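Local coordinates for protein alkyl hydroperoxide reductase E (Mycobacterium tuberculosis, PDB 5C04) that probably reduces hydrogen peroxide, organic hydroperoxides and peroxynitrite at a reactive thiol, with mycoredoxin as the reducing partner, at residues A30-L40 against N62-V72; N109-T119 against A131-R140. The protein carries 1 engineered substitution. All coordinates share one frame; numbering follows the deposited sequence. Where two conformers were deposited one is given.

Contact 1. Residues A30-L40 against N62-V72. Engineered in segment 30-40: H38 (natural residue Phe).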
ATOM      1  N   ALA A  30     -20.054 -11.422  21.959  1.00 44.06           N
ATOM      2  CA  ALA A  30     -19.140 -12.562  22.060  1.00 42.59           C
ATOM      3  C   ALA A  30     -17.764 -12.172  22.604  1.00 40.96           C
ATOM      4  O   ALA A  30     -17.281 -12.761  23.568  1.00 39.49           O
ATOM      5  CB  ALA A  30     -18.993 -13.221  20.697  1.00 43.06           C
ATOM      6  N   LYS A  31     -17.125 -11.186  21.978  1.00 37.96           N
ATOM      7  CA  LYS A  31     -15.761 -10.803  22.329  1.00 35.88           C
ATOM      8  C   LYS A  31     -15.554  -9.300  22.451  1.00 33.27           C
ATOM      9  O   LYS A  31     -16.172  -8.506  21.725  1.00 33.18           O
ATOM     10  CB  LYS A  31     -14.797 -11.362  21.289  1.00 37.10           C
ATOM     11  CG  LYS A  31     -14.774 -12.879  21.229  1.00 39.85           C
ATOM     12  CD  LYS A  31     -13.760 -13.372  20.216  1.00 41.69           C
ATOM     13  CE  LYS A  31     -13.920 -14.852  19.922  1.00 43.89           C
ATOM     14  NZ  LYS A  31     -13.406 -15.672  21.051  1.00 45.26           N
ATOM     15  N   ASN A  32     -14.667  -8.926  23.371  1.00 32.05           N
ATOM     16  CA  ASN A  32     -14.035  -7.615  23.369  1.00 31.38           C
ATOM     17  C   ASN A  32     -13.016  -7.591  22.234  1.00 30.01           C
ATOM     18  O   ASN A  32     -12.340  -8.594  21.977  1.00 31.02           O
ATOM     19  CB  ASN A  32     -13.356  -7.321  24.706  1.00 30.77           C
ATOM     20  CG  ASN A  32     -14.309  -7.478  25.872  1.00 32.14           C
ATOM     21  OD1 ASN A  32     -15.333  -6.799  25.920  1.00 32.87           O
ATOM     22  ND2 ASN A  32     -13.998  -8.393  26.786  1.00 33.65           N
ATOM     23  N   VAL A  33     -12.911  -6.447  21.580  1.00 27.35           N
ATOM     24  CA  VAL A  33     -12.053  -6.315  20.399  1.00 26.70           C
ATOM     25  C   VAL A  33     -11.003  -5.248  20.617  1.00 25.70           C
ATOM     26  O   VAL A  33     -11.325  -4.083  20.880  1.00 25.43           O
ATOM     27  CB  VAL A  33     -12.864  -5.996  19.133  1.00 27.02           C
ATOM     28  CG1 VAL A  33     -11.950  -5.991  17.903  1.00 26.11           C
ATOM     29  CG2 VAL A  33     -14.004  -6.981  18.906  1.00 28.18           C
ATOM     30  N   LEU A  34      -9.745  -5.650  20.423  1.00 24.41           N
ATOM     31  CA  LEU A  34      -8.604  -4.748  20.423  1.00 23.84           C
ATOM     32  C   LEU A  34      -8.354  -4.356  18.967  1.00 22.48           C
ATOM     33  O   LEU A  34      -8.085  -5.232  18.127  1.00 22.87           O
ATOM     34  CB  LEU A  34      -7.357  -5.441  20.963  1.00 23.90           C
ATOM     35  CG  LEU A  34      -6.082  -4.607  21.018  1.00 23.73           C
ATOM     36  CD1 LEU A  34      -6.154  -3.477  22.026  1.00 24.76           C
ATOM     37  CD2 LEU A  34      -4.884  -5.501  21.289  1.00 24.87           C
ATOM     38  N   LEU A  35      -8.463  -3.066  18.709  1.00 21.48           N
ATOM     39  CA  LEU A  35      -8.155  -2.489  17.370  1.00 20.45           C
ATOM     40  C   LEU A  35      -6.805  -1.815  17.427  1.00 20.32           C
ATOM     41  O   LEU A  35      -6.627  -0.830  18.167  1.00 21.56           O
ATOM     42  CB  LEU A  35      -9.193  -1.441  16.979  1.00 22.14           C
ATOM     43  CG  LEU A  35     -10.646  -1.921  16.935  1.00 23.57           C
ATOM     44  CD1 LEU A  35     -11.562  -0.783  16.544  1.00 24.73           C
ATOM     45  CD2 LEU A  35     -10.817  -3.102  15.997  1.00 24.21           C
ATOM     46  N   VAL A  36      -5.841  -2.358  16.665  1.00 18.77           N
ATOM     47  CA  VAL A  36      -4.479  -1.817  16.620  1.00 18.69           C
ATOM     48  C   VAL A  36      -4.253  -1.168  15.237  1.00 18.31           C
ATOM     49  O   VAL A  36      -3.853  -1.825  14.261  1.00 18.97           O
ATOM     50  CB  VAL A  36      -3.409  -2.892  16.918  1.00 18.40           C
ATOM     51  CG1 VAL A  36      -2.016  -2.259  16.939  1.00 18.85           C
ATOM     52  CG2 VAL A  36      -3.725  -3.617  18.257  1.00 19.36           C
ATOM     53  N   PHE A  37      -4.529   0.121  15.172  1.00 17.95           N
ATOM     54  CA  PHE A  37      -4.185   0.908  13.956  1.00 17.55           C
ATOM     55  C   PHE A  37      -2.688   1.108  13.928  1.00 17.68           C
ATOM     56  O   PHE A  37      -2.068   1.353  14.965  1.00 17.80           O
ATOM     57  CB  PHE A  37      -4.895   2.261  13.962  1.00 18.39           C
ATOM     58  CG  PHE A  37      -6.382   2.171  13.746  1.00 19.50           C
ATOM     59  CD1 PHE A  37      -7.259   1.998  14.816  1.00 20.47           C
ATOM     60  CD2 PHE A  37      -6.919   2.299  12.474  1.00 20.62           C
ATOM     61  CE1 PHE A  37      -8.636   1.942  14.617  1.00 21.78           C
ATOM     62  CE2 PHE A  37      -8.295   2.254  12.269  1.00 21.58           C
ATOM     63  CZ  PHE A  37      -9.142   2.061  13.335  1.00 22.54           C
ATOM     64  N   HIS A  38      -2.084   1.048  12.738  1.00 17.40           N
ATOM     65  CA  HIS A  38      -0.653   1.312  12.647  1.00 17.12           C
ATOM     66  C   HIS A  38      -0.292   1.833  11.263  1.00 16.44           C
ATOM     67  O   HIS A  38      -1.025   1.575  10.302  1.00 18.17           O
ATOM     68  CB  HIS A  38       0.178   0.095  13.030  1.00 17.79           C
ATOM     69  CG  HIS A  38       0.074  -1.013  12.062  1.00 18.62           C
ATOM     70  ND1 HIS A  38       1.013  -1.189  11.065  1.00 20.84           N
ATOM     71  CD2 HIS A  38      -0.888  -1.944  11.851  1.00 19.83           C
ATOM     72  CE1 HIS A  38       0.654  -2.210  10.317  1.00 21.95           C
ATOM     73  NE2 HIS A  38      -0.481  -2.688  10.766  1.00 21.55           N
ATOM     74  N   PRO A  39       0.817   2.583  11.172  1.00 16.70           N
ATOM     75  CA  PRO A  39       1.237   3.166   9.906  1.00 17.04           C
ATOM     76  C   PRO A  39       1.432   2.248   8.685  1.00 17.30           C
ATOM     77  O   PRO A  39       0.699   2.388   7.699  1.00 17.39           O
ATOM     78  CB  PRO A  39       2.546   3.867  10.285  1.00 17.88           C
ATOM     79  CG  PRO A  39       2.319   4.328  11.666  1.00 17.83           C
ATOM     80  CD  PRO A  39       1.455   3.259  12.312  1.00 16.99           C
ATOM     81  N   LEU A  40       2.408   1.342   8.707  1.00 16.56           N
ATOM     82  CA  LEU A  40       2.805   0.674   7.479  1.00 17.10           C
ATOM     83  C   LEU A  40       3.498  -0.651   7.704  1.00 16.39           C
ATOM     84  O   LEU A  40       4.469  -0.746   8.472  1.00 16.88           O
ATOM     85  CB  LEU A  40       3.776   1.539   6.672  1.00 18.12           C
ATOM     86  CG  LEU A  40       3.245   2.772   5.909  1.00 19.11           C
ATOM     87  CD1 LEU A  40       4.416   3.533   5.280  1.00 21.37           C
ATOM     88  CD2 LEU A  40       2.205   2.366   4.879  1.00 19.67           C
ATOM     89  N   ASN A  62      -8.296 -14.928  22.305  1.00 32.25           N
ATOM     90  CA  ASN A  62      -8.676 -16.009  23.228  1.00 34.96           C
ATOM     91  C   ASN A  62     -10.205 -16.086  23.302  1.00 35.88           C
ATOM     92  O   ASN A  62     -10.882 -15.502  22.465  1.00 37.37           O
ATOM     93  CB  ASN A  62      -8.017 -15.778  24.596  1.00 34.02           C
ATOM     94  CG  ASN A  62      -8.359 -14.429  25.211  1.00 34.57           C
ATOM     95  OD1 ASN A  62      -9.530 -14.017  25.274  1.00 33.52           O
ATOM     96  ND2 ASN A  62      -7.326 -13.727  25.676  1.00 33.49           N
ATOM     97  N   ASP A  63     -10.745 -16.805  24.284  1.00 40.38           N
ATOM     98  CA  ASP A  63     -12.202 -16.937  24.420  1.00 42.44           C
ATOM     99  C   ASP A  63     -12.926 -15.615  24.688  1.00 40.34           C
ATOM    100  O   ASP A  63     -14.094 -15.473  24.318  1.00 41.18           O
ATOM    101  CB  ASP A  63     -12.550 -17.935  25.537  1.00 46.02           C
ATOM    102  CG  ASP A  63     -12.159 -19.369  25.196  1.00 50.01           C
ATOM    103  OD1 ASP A  63     -11.975 -19.679  24.000  1.00 53.04           O
ATOM    104  OD2 ASP A  63     -12.062 -20.196  26.137  1.00 56.46           O
ATOM    105  N   ASP A  64     -12.234 -14.656  25.308  1.00 39.26           N
ATOM    106  CA  ASP A  64     -12.838 -13.367  25.676  1.00 38.57           C
ATOM    107  C   ASP A  64     -12.527 -12.194  24.737  1.00 36.34           C
ATOM    108  O   ASP A  64     -13.261 -11.198  24.736  1.00 33.79           O
ATOM    109  CB  ASP A  64     -12.382 -12.976  27.082  1.00 39.83           C
ATOM    110  CG  ASP A  64     -12.657 -14.062  28.106  1.00 43.59           C
ATOM    111  OD1 ASP A  64     -13.733 -14.672  28.027  1.00 47.09           O
ATOM    112  OD2 ASP A  64     -11.785 -14.302  28.958  1.00 45.99           O
ATOM    113  N   SER A  65     -11.436 -12.307  23.971  1.00 34.09           N
ATOM    114  CA  SER A  65     -10.859 -11.163  23.233  1.00 34.06           C
ATOM    115  C   SER A  65     -10.492 -11.543  21.804  1.00 31.74           C
ATOM    116  O   SER A  65     -10.108 -12.685  21.517  1.00 29.41           O
ATOM    117  CB  SER A  65      -9.592 -10.654  23.952  1.00 33.78           C
ATOM    118  OG  SER A  65      -9.861 -10.399  25.344  1.00 38.72           O
ATOM    119  N   ALA A  66     -10.569 -10.551  20.916  1.00 30.70           N
ATOM    120  CA  ALA A  66     -10.029 -10.672  19.567  1.00 30.59           C
ATOM    121  C   ALA A  66      -9.149  -9.463  19.316  1.00 27.61           C
ATOM    122  O   ALA A  66      -9.346  -8.414  19.932  1.00 27.90           O
ATOM    123  CB  ALA A  66     -11.140 -10.728  18.542  1.00 31.58           C
ATOM    124  N   ALA A  67      -8.155  -9.623  18.444  1.00 25.35           N
ATOM    125  CA  ALA A  67      -7.277  -8.521  18.076  1.00 24.13           C
ATOM    126  C   ALA A  67      -7.232  -8.369  16.558  1.00 23.51           C
ATOM    127  O   ALA A  67      -7.064  -9.352  15.847  1.00 25.05           O
ATOM    128  CB  ALA A  67      -5.886  -8.735  18.611  1.00 24.88           C
ATOM    129  N   LEU A  68      -7.369  -7.126  16.116  1.00 22.57           N
ATOM    130  CA  LEU A  68      -7.336  -6.795  14.682  1.00 22.52           C
ATOM    131  C   LEU A  68      -6.349  -5.680  14.451  1.00 21.78           C
ATOM    132  O   LEU A  68      -6.468  -4.612  15.042  1.00 22.14           O
ATOM    133  CB  LEU A  68      -8.716  -6.325  14.212  1.00 23.42           C
ATOM    134  CG  LEU A  68      -9.897  -7.243  14.562  1.00 25.17           C
ATOM    135  CD1 LEU A  68     -11.236  -6.577  14.300  1.00 26.08           C
ATOM    136  CD2 LEU A  68      -9.792  -8.529  13.783  1.00 25.75           C
ATOM    137  N   ALA A  69      -5.399  -5.909  13.554  1.00 20.40           N
ATOM    138  CA  ALA A  69      -4.456  -4.867  13.174  1.00 20.48           C
ATOM    139  C   ALA A  69      -5.053  -4.181  11.943  1.00 20.96           C
ATOM    140  O   ALA A  69      -5.652  -4.874  11.118  1.00 24.78           O
ATOM    141  CB  ALA A  69      -3.093  -5.458  12.900  1.00 20.38           C
ATOM    142  N   ILE A  70      -5.011  -2.863  11.882  1.00 18.17           N
ATOM    143  CA  ILE A  70      -5.565  -2.124  10.722  1.00 19.08           C
ATOM    144  C   ILE A  70      -4.558  -1.125  10.186  1.00 18.62           C
ATOM    145  O   ILE A  70      -4.013  -0.317  10.935  1.00 18.29           O
ATOM    146  CB  ILE A  70      -6.834  -1.347  11.144  1.00 20.18           C
ATOM    147  CG1 ILE A  70      -7.855  -2.311  11.785  1.00 21.73           C
ATOM    148  CG2 ILE A  70      -7.435  -0.557   9.978  1.00 20.70           C
ATOM    149  CD1 ILE A  70      -9.098  -1.658  12.389  1.00 23.44           C
ATOM    150  N   SER A  71      -4.343  -1.152   8.868  1.00 18.03           N
ATOM    151  CA  SER A  71      -3.390  -0.260   8.230  0.50 18.01           C
ATOM    152  C   SER A  71      -3.868   0.004   6.814  1.00 17.92           C
ATOM    153  O   SER A  71      -4.718  -0.731   6.319  1.00 18.41           O
ATOM    154  CB  SER A  71      -2.020  -0.918   8.226  0.50 17.86           C
ATOM    155  OG  SER A  71      -1.009   0.033   7.944  0.50 17.90           O
ATOM    156  N   VAL A  72      -3.276   1.016   6.161  1.00 17.04           N
ATOM    157  CA  VAL A  72      -3.695   1.375   4.801  1.00 18.13           C
ATOM    158  C   VAL A  72      -3.204   0.435   3.696  1.00 18.20           C
ATOM    159  O   VAL A  72      -3.587   0.640   2.535  1.00 19.25           O
ATOM    160  CB  VAL A  72      -3.342   2.847   4.467  1.00 18.21           C
ATOM    161  CG1 VAL A  72      -4.070   3.821   5.388  1.00 19.36           C
ATOM    162  CG2 VAL A  72      -1.842   3.073   4.430  1.00 19.07           C
TER
HETATM  163  O   HOH W   1     -11.462  -9.388  27.358  1.00 34.96           O
HETATM  164  O   HOH W   2      -1.867   2.985   8.045  1.00 18.26           O
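F37 and I70 lie side by side. I70 CD1 stands over the F37 ring face toward its rim, while I70 CG2 comes 3.7 Å from F37 CE2. Further along the same face, L68 CD1 meets V33 CG1 and L35 CD2. S71 CB lies over one face of the imidazole of H38, an engineered residue that replaces Phe, 3.8 Å from the ring centroid, in a CH-pi contact. H38 CG sits between the backbone N and the carbonyl carbon (chi1 68°), which brings the ring back over S71. Strands 32-37 and 65-71 are parallel neighbours of the thioredoxin fold, joined through helix 44-55 as a beta-alpha-beta unit. Backbone bonds run from N32 N to D64 O through to H38 N to I70 O; V36 N to L68 O is almost straight at 178°. At the far end K31 NZ donates to N62 O at 2.9 Å and weakly to D63 O. N62 OD1 accepts from D64 N, an Asx turn. Water 1 joins N32 ND2 to S65 OG. Outside the pair, H38 packs on C46, the probable catalytic cysteine, and on L50.

Contact 2. Residues N109-T119 against A131-R140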
ATOM      1  N   ASN A 109      -3.544  10.170   9.837  1.00 24.14           N
ATOM      2  CA  ASN A 109      -2.569  11.214   9.620  1.00 25.69           C
ATOM      3  C   ASN A 109      -2.743  11.744   8.200  1.00 26.58           C
ATOM      4  O   ASN A 109      -2.219  11.176   7.227  1.00 24.81           O
ATOM      5  CB  ASN A 109      -1.159  10.669   9.845  1.00 25.18           C
ATOM      6  CG  ASN A 109      -0.099  11.744   9.913  1.00 27.18           C
ATOM      7  OD1 ASN A 109      -0.004  12.597   9.035  1.00 28.69           O
ATOM      8  ND2 ASN A 109       0.718  11.699  10.959  1.00 28.54           N
ATOM      9  N   GLU A 110      -3.503  12.835   8.070  1.00 27.60           N
ATOM     10  CA  GLU A 110      -3.831  13.417   6.764  1.00 30.39           C
ATOM     11  C   GLU A 110      -2.628  13.869   5.948  1.00 28.80           C
ATOM     12  O   GLU A 110      -2.668  13.813   4.725  1.00 29.35           O
ATOM     13  CB  GLU A 110      -4.784  14.621   6.939  1.00 34.58           C
ATOM     14  CG  GLU A 110      -6.189  14.242   7.369  1.00 40.03           C
ATOM     15  CD  GLU A 110      -7.017  13.625   6.247  1.00 43.83           C
ATOM     16  OE1 GLU A 110      -6.588  13.673   5.066  1.00 46.13           O
ATOM     17  OE2 GLU A 110      -8.114  13.096   6.560  1.00 49.13           O
ATOM     18  N   GLN A 111      -1.568  14.311   6.603  1.00 29.44           N
ATOM     19  CA  GLN A 111      -0.373  14.790   5.935  0.50 30.35           C
ATOM     20  C   GLN A 111       0.391  13.630   5.272  1.00 29.10           C
ATOM     21  O   GLN A 111       0.826  13.713   4.132  1.00 28.15           O
ATOM     22  CB  GLN A 111       0.508  15.523   6.962  0.50 32.89           C
ATOM     23  CG  GLN A 111      -0.195  16.710   7.647  0.50 34.56           C
ATOM     24  CD  GLN A 111      -0.730  16.442   9.060  0.50 35.66           C
ATOM     25  OE1 GLN A 111      -1.112  15.326   9.423  0.50 35.29           O
ATOM     26  NE2 GLN A 111      -0.768  17.497   9.866  0.50 37.89           N
ATOM     27  N   ALA A 112       0.545  12.552   6.025  1.00 27.87           N
ATOM     28  CA  ALA A 112       1.350  11.427   5.588  1.00 25.77           C
ATOM     29  C   ALA A 112       0.569  10.319   4.868  1.00 23.81           C
ATOM     30  O   ALA A 112       1.174   9.502   4.176  1.00 22.81           O
ATOM     31  CB  ALA A 112       2.114  10.865   6.760  1.00 27.27           C
ATOM     32  N   GLY A 113      -0.754  10.296   4.983  1.00 21.39           N
ATOM     33  CA  GLY A 113      -1.572   9.280   4.320  1.00 20.10           C
ATOM     34  C   GLY A 113      -1.557   7.918   4.996  1.00 19.25           C
ATOM     35  O   GLY A 113      -1.843   6.883   4.367  1.00 19.66           O
ATOM     36  N   ILE A 114      -1.284   7.908   6.288  1.00 19.13           N
ATOM     37  CA  ILE A 114      -1.230   6.681   7.064  1.00 19.27           C
ATOM     38  C   ILE A 114      -2.031   6.839   8.349  1.00 20.08           C
ATOM     39  O   ILE A 114      -2.239   7.953   8.827  1.00 19.74           O
ATOM     40  CB  ILE A 114       0.236   6.324   7.421  1.00 19.94           C
ATOM     41  CG1 ILE A 114       0.902   7.500   8.171  1.00 21.67           C
ATOM     42  CG2 ILE A 114       1.003   5.886   6.192  1.00 20.61           C
ATOM     43  CD1 ILE A 114       2.336   7.299   8.584  1.00 22.64           C
ATOM     44  N   ALA A 115      -2.420   5.721   8.947  1.00 18.70           N
ATOM     45  CA  ALA A 115      -2.961   5.768  10.308  1.00 19.76           C
ATOM     46  C   ALA A 115      -1.826   6.088  11.262  1.00 20.15           C
ATOM     47  O   ALA A 115      -0.687   5.605  11.095  1.00 19.69           O
ATOM     48  CB  ALA A 115      -3.621   4.454  10.678  1.00 19.71           C
ATOM     49  N   ASN A 116      -2.132   6.919  12.269  1.00 20.65           N
ATOM     50  CA  ASN A 116      -1.305   7.026  13.446  1.00 21.22           C
ATOM     51  C   ASN A 116      -1.446   5.768  14.282  1.00 20.90           C
ATOM     52  O   ASN A 116      -2.179   4.845  13.926  1.00 20.44           O
ATOM     53  CB  ASN A 116      -1.701   8.297  14.249  1.00 22.89           C
ATOM     54  CG  ASN A 116      -1.326   9.585  13.528  1.00 23.40           C
ATOM     55  OD1 ASN A 116      -0.243   9.706  12.991  1.00 25.06           O
ATOM     56  ND2 ASN A 116      -2.235  10.556  13.519  1.00 25.34           N
ATOM     57  N   ARG A 117      -0.719   5.732  15.405  1.00 20.12           N
ATOM     58  CA  ARG A 117      -0.739   4.571  16.289  1.00 20.08           C
ATOM     59  C   ARG A 117      -1.930   4.667  17.244  1.00 20.30           C
ATOM     60  O   ARG A 117      -1.783   4.924  18.451  1.00 21.08           O
ATOM     61  CB  ARG A 117       0.616   4.431  17.024  1.00 19.75           C
ATOM     62  CG  ARG A 117       1.757   4.161  16.061  1.00 19.51           C
ATOM     63  CD  ARG A 117       3.087   3.757  16.728  1.00 19.74           C
ATOM     64  NE  ARG A 117       4.133   3.879  15.726  1.00 19.68           N
ATOM     65  CZ  ARG A 117       4.341   3.027  14.725  1.00 19.26           C
ATOM     66  NH1 ARG A 117       3.688   1.886  14.677  1.00 19.17           N
ATOM     67  NH2 ARG A 117       5.202   3.352  13.753  1.00 19.60           N
ATOM     68  N   GLY A 118      -3.109   4.478  16.678  1.00 20.63           N
ATOM     69  CA  GLY A 118      -4.370   4.506  17.412  1.00 21.01           C
ATOM     70  C   GLY A 118      -4.687   3.128  17.941  1.00 21.23           C
ATOM     71  O   GLY A 118      -4.495   2.119  17.260  1.00 20.83           O
ATOM     72  N   THR A 119      -5.184   3.049  19.174  1.00 22.74           N
ATOM     73  CA  THR A 119      -5.580   1.768  19.726  1.00 22.32           C
ATOM     74  C   THR A 119      -6.902   1.935  20.458  1.00 23.96           C
ATOM     75  O   THR A 119      -7.079   2.909  21.185  1.00 25.60           O
ATOM     76  CB  THR A 119      -4.580   1.228  20.770  1.00 22.41           C
ATOM     77  OG1 THR A 119      -3.236   1.575  20.422  1.00 23.31           O
ATOM     78  CG2 THR A 119      -4.755  -0.284  20.963  1.00 22.59           C
ATOM     79  N   ALA A 131      -8.970   4.036  24.726  1.00 29.63           N
ATOM     80  CA  ALA A 131      -8.639   4.809  23.520  1.00 28.82           C
ATOM     81  C   ALA A 131      -7.334   5.546  23.683  1.00 29.68           C
ATOM     82  O   ALA A 131      -7.140   6.279  24.655  1.00 31.15           O
ATOM     83  CB  ALA A 131      -9.761   5.782  23.178  1.00 31.31           C
ATOM     84  N   GLU A 132      -6.419   5.370  22.724  1.00 27.20           N
ATOM     85  CA  GLU A 132      -5.199   6.148  22.729  1.00 26.68           C
ATOM     86  C   GLU A 132      -4.789   6.425  21.295  1.00 26.19           C
ATOM     87  O   GLU A 132      -5.220   5.708  20.366  1.00 26.81           O
ATOM     88  CB  GLU A 132      -4.071   5.413  23.434  1.00 27.56           C
ATOM     89  CG  GLU A 132      -3.557   4.205  22.657  1.00 26.54           C
ATOM     90  CD  GLU A 132      -2.460   3.410  23.315  1.00 27.93           C
ATOM     91  OE1 GLU A 132      -1.906   3.842  24.367  1.00 30.23           O
ATOM     92  OE2 GLU A 132      -2.136   2.319  22.764  1.00 25.68           O
ATOM     93  N   MET A 133      -3.948   7.437  21.126  1.00 26.61           N
ATOM     94  CA  MET A 133      -3.312   7.677  19.825  1.00 26.46           C
ATOM     95  C   MET A 133      -1.938   8.265  19.988  1.00 27.57           C
ATOM     96  O   MET A 133      -1.787   9.382  20.491  1.00 29.63           O
ATOM     97  CB  MET A 133      -4.146   8.605  18.942  1.00 27.51           C
ATOM     98  CG  MET A 133      -3.705   8.595  17.481  1.00 27.21           C
ATOM     99  SD  MET A 133      -4.347   9.960  16.488  1.00 28.57           S
ATOM    100  CE  MET A 133      -3.417  11.356  17.107  1.00 31.96           C
ATOM    101  N   LYS A 134      -0.930   7.501  19.578  1.00 25.48           N
ATOM    102  CA  LYS A 134       0.444   7.961  19.540  1.00 27.10           C
ATOM    103  C   LYS A 134       0.865   8.308  18.111  1.00 25.19           C
ATOM    104  O   LYS A 134       0.238   7.873  17.137  1.00 25.04           O
ATOM    105  CB  LYS A 134       1.371   6.910  20.165  1.00 28.37           C
ATOM    106  CG  LYS A 134       0.982   6.523  21.592  1.00 31.07           C
ATOM    107  CD  LYS A 134       0.965   7.727  22.510  1.00 35.61           C
ATOM    108  CE  LYS A 134       0.942   7.311  23.974  1.00 39.11           C
ATOM    109  NZ  LYS A 134      -0.273   6.502  24.260  1.00 40.84           N
ATOM    110  N   GLN A 135       1.934   9.079  17.986  1.00 26.79           N
ATOM    111  CA  GLN A 135       2.454   9.454  16.686  1.00 27.22           C
ATOM    112  C   GLN A 135       3.246   8.318  16.028  1.00 25.33           C
ATOM    113  O   GLN A 135       3.640   7.341  16.687  1.00 24.85           O
ATOM    114  CB  GLN A 135       3.319  10.713  16.806  1.00 29.82           C
ATOM    115  CG  GLN A 135       2.544  11.942  17.273  1.00 32.57           C
ATOM    116  CD  GLN A 135       1.457  12.355  16.297  1.00 33.67           C
ATOM    117  OE1 GLN A 135       1.721  12.583  15.123  1.00 35.82           O
ATOM    118  NE2 GLN A 135       0.219  12.425  16.777  1.00 36.03           N
ATOM    119  N   PRO A 136       3.468   8.417  14.714  1.00 25.22           N
ATOM    120  CA  PRO A 136       4.193   7.337  14.033  1.00 24.85           C
ATOM    121  C   PRO A 136       5.585   7.072  14.597  1.00 24.99           C
ATOM    122  O   PRO A 136       6.071   5.944  14.558  1.00 24.96           O
ATOM    123  CB  PRO A 136       4.241   7.809  12.572  1.00 24.39           C
ATOM    124  CG  PRO A 136       3.008   8.639  12.431  1.00 24.94           C
ATOM    125  CD  PRO A 136       2.884   9.360  13.749  1.00 24.97           C
ATOM    126  N   GLY A 137       6.227   8.098  15.130  1.00 26.01           N
ATOM    127  CA  GLY A 137       7.556   7.931  15.708  1.00 27.45           C
ATOM    128  C   GLY A 137       7.610   7.428  17.127  1.00 28.04           C
ATOM    129  O   GLY A 137       8.710   7.248  17.651  1.00 31.77           O
ATOM    130  N   GLU A 138       6.451   7.190  17.748  1.00 26.59           N
ATOM    131  CA  GLU A 138       6.334   6.726  19.106  1.00 27.42           C
ATOM    132  C   GLU A 138       6.035   5.226  19.128  1.00 25.35           C
ATOM    133  O   GLU A 138       5.689   4.646  18.090  1.00 26.17           O
ATOM    134  CB  GLU A 138       5.216   7.474  19.824  1.00 30.10           C
ATOM    135  CG  GLU A 138       5.521   8.949  20.065  1.00 32.54           C
ATOM    136  CD  GLU A 138       4.415   9.614  20.853  1.00 35.19           C
ATOM    137  OE1 GLU A 138       3.372   9.945  20.243  1.00 35.09           O
ATOM    138  OE2 GLU A 138       4.600   9.806  22.084  1.00 37.99           O
ATOM    139  N   VAL A 139       6.200   4.615  20.291  1.00 24.37           N
ATOM    140  CA  VAL A 139       5.929   3.199  20.544  1.00 24.36           C
ATOM    141  C   VAL A 139       4.940   3.077  21.679  1.00 25.05           C
ATOM    142  O   VAL A 139       5.145   3.676  22.738  1.00 26.12           O
ATOM    143  CB  VAL A 139       7.210   2.422  20.950  1.00 25.32           C
ATOM    144  CG1 VAL A 139       6.917   0.930  21.121  1.00 27.70           C
ATOM    145  CG2 VAL A 139       8.271   2.656  19.917  1.00 25.91           C
ATOM    146  N   ARG A 140       3.892   2.265  21.507  1.00 21.87           N
ATOM    147  CA  ARG A 140       2.867   2.112  22.528  1.00 23.01           C
ATOM    148  C   ARG A 140       3.305   1.152  23.629  1.00 23.44           C
ATOM    149  O   ARG A 140       4.174   0.297  23.414  1.00 24.21           O
ATOM    150  CB  ARG A 140       1.556   1.658  21.890  1.00 22.35           C
ATOM    151  CG  ARG A 140       0.953   2.724  21.009  1.00 21.99           C
ATOM    152  CD  ARG A 140      -0.196   2.175  20.190  1.00 21.15           C
ATOM    153  NE  ARG A 140       0.302   1.500  19.010  1.00 20.22           N
ATOM    154  CZ  ARG A 140      -0.448   1.250  17.939  1.00 19.82           C
ATOM    155  NH1 ARG A 140      -1.756   1.494  17.963  1.00 20.59           N
ATOM    156  NH2 ARG A 140       0.120   0.730  16.868  1.00 18.86           N
TER
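P136 O is gripped side-on by two nitrogens of R117. R117 NH2 donates to P136 O at 2.8 Å, in the carbonyl plane and on a lone pair. R117 NE donates to P136 O at 3.1 Å from above that plane. The oxygen lies in the guanidinium plane, so the two bonds fix the rotation of the group. The R117 chain is extended from CG to NE (chi2 -169°), which carries its head past Q135 O to the 135-138 turn, a type I beta turn. R140 crosses R117 from the other segment. R117 CB sits over the centre of the R140 guanidinium, 3.4 Å above its plane, and the two guanidinium planes are 63° apart. E49 makes salt bridges to both arginines, which probably offsets their like charges. T119 OG1 is held twice: it donates to the anti lone pair of E132 OE2 at 2.7 Å and accepts from R140 NH1 at 2.9 Å. That carboxylate oxygen also accepts from W145 NE1. E132 OE1 makes a salt bridge to K134 NZ.

Beyond R117, N116 OD1 comes 3.2 Å from P136 CD and accepts from N109 ND2 on a lone pair. N116 ND2 makes a weak bond to M133 SD. I114 CD1 touches P136 CG.

Strands 114-122 and 128-134 form an antiparallel beta hairpin. R117 with K134 and T119 with E132 are hydrogen-bonded pairs; G118 with M133 is a non-hydrogen-bonded pair. The R117 side chain also packs on C46, the probable catalytic cysteine, consistent with the arginine beside the reactive cysteine in peroxiredoxins. Strand 114-122 lies between strands 128-134 and 32-37. Helix 143-150 packs on T119, E132 and R140, and helix 44-55 packs on R117.

Contacts 1 and 2 belong to one sheet, in which strands 32-37 and 114-122 are antiparallel neighbours. Contact 1 is the core pair, near the centre of the chain, parallel and largely apolar on both faces. Contact 2 is only partly buried. It is an antiparallel hairpin with a turn, and its side chains meet mainly through charged and polar groups. The two touch directly: F37 N lies 2.9 Å from G118 O, and R140 NH2 lies 3.0 Å from F37 O, both probable hydrogen bonds. Both reach the active-site cysteine region, contact 1 through the engineered H38. Both also meet the second subunit: L40 packs on P74 of that subunit, and V72 and I114 on F95 of that subunit.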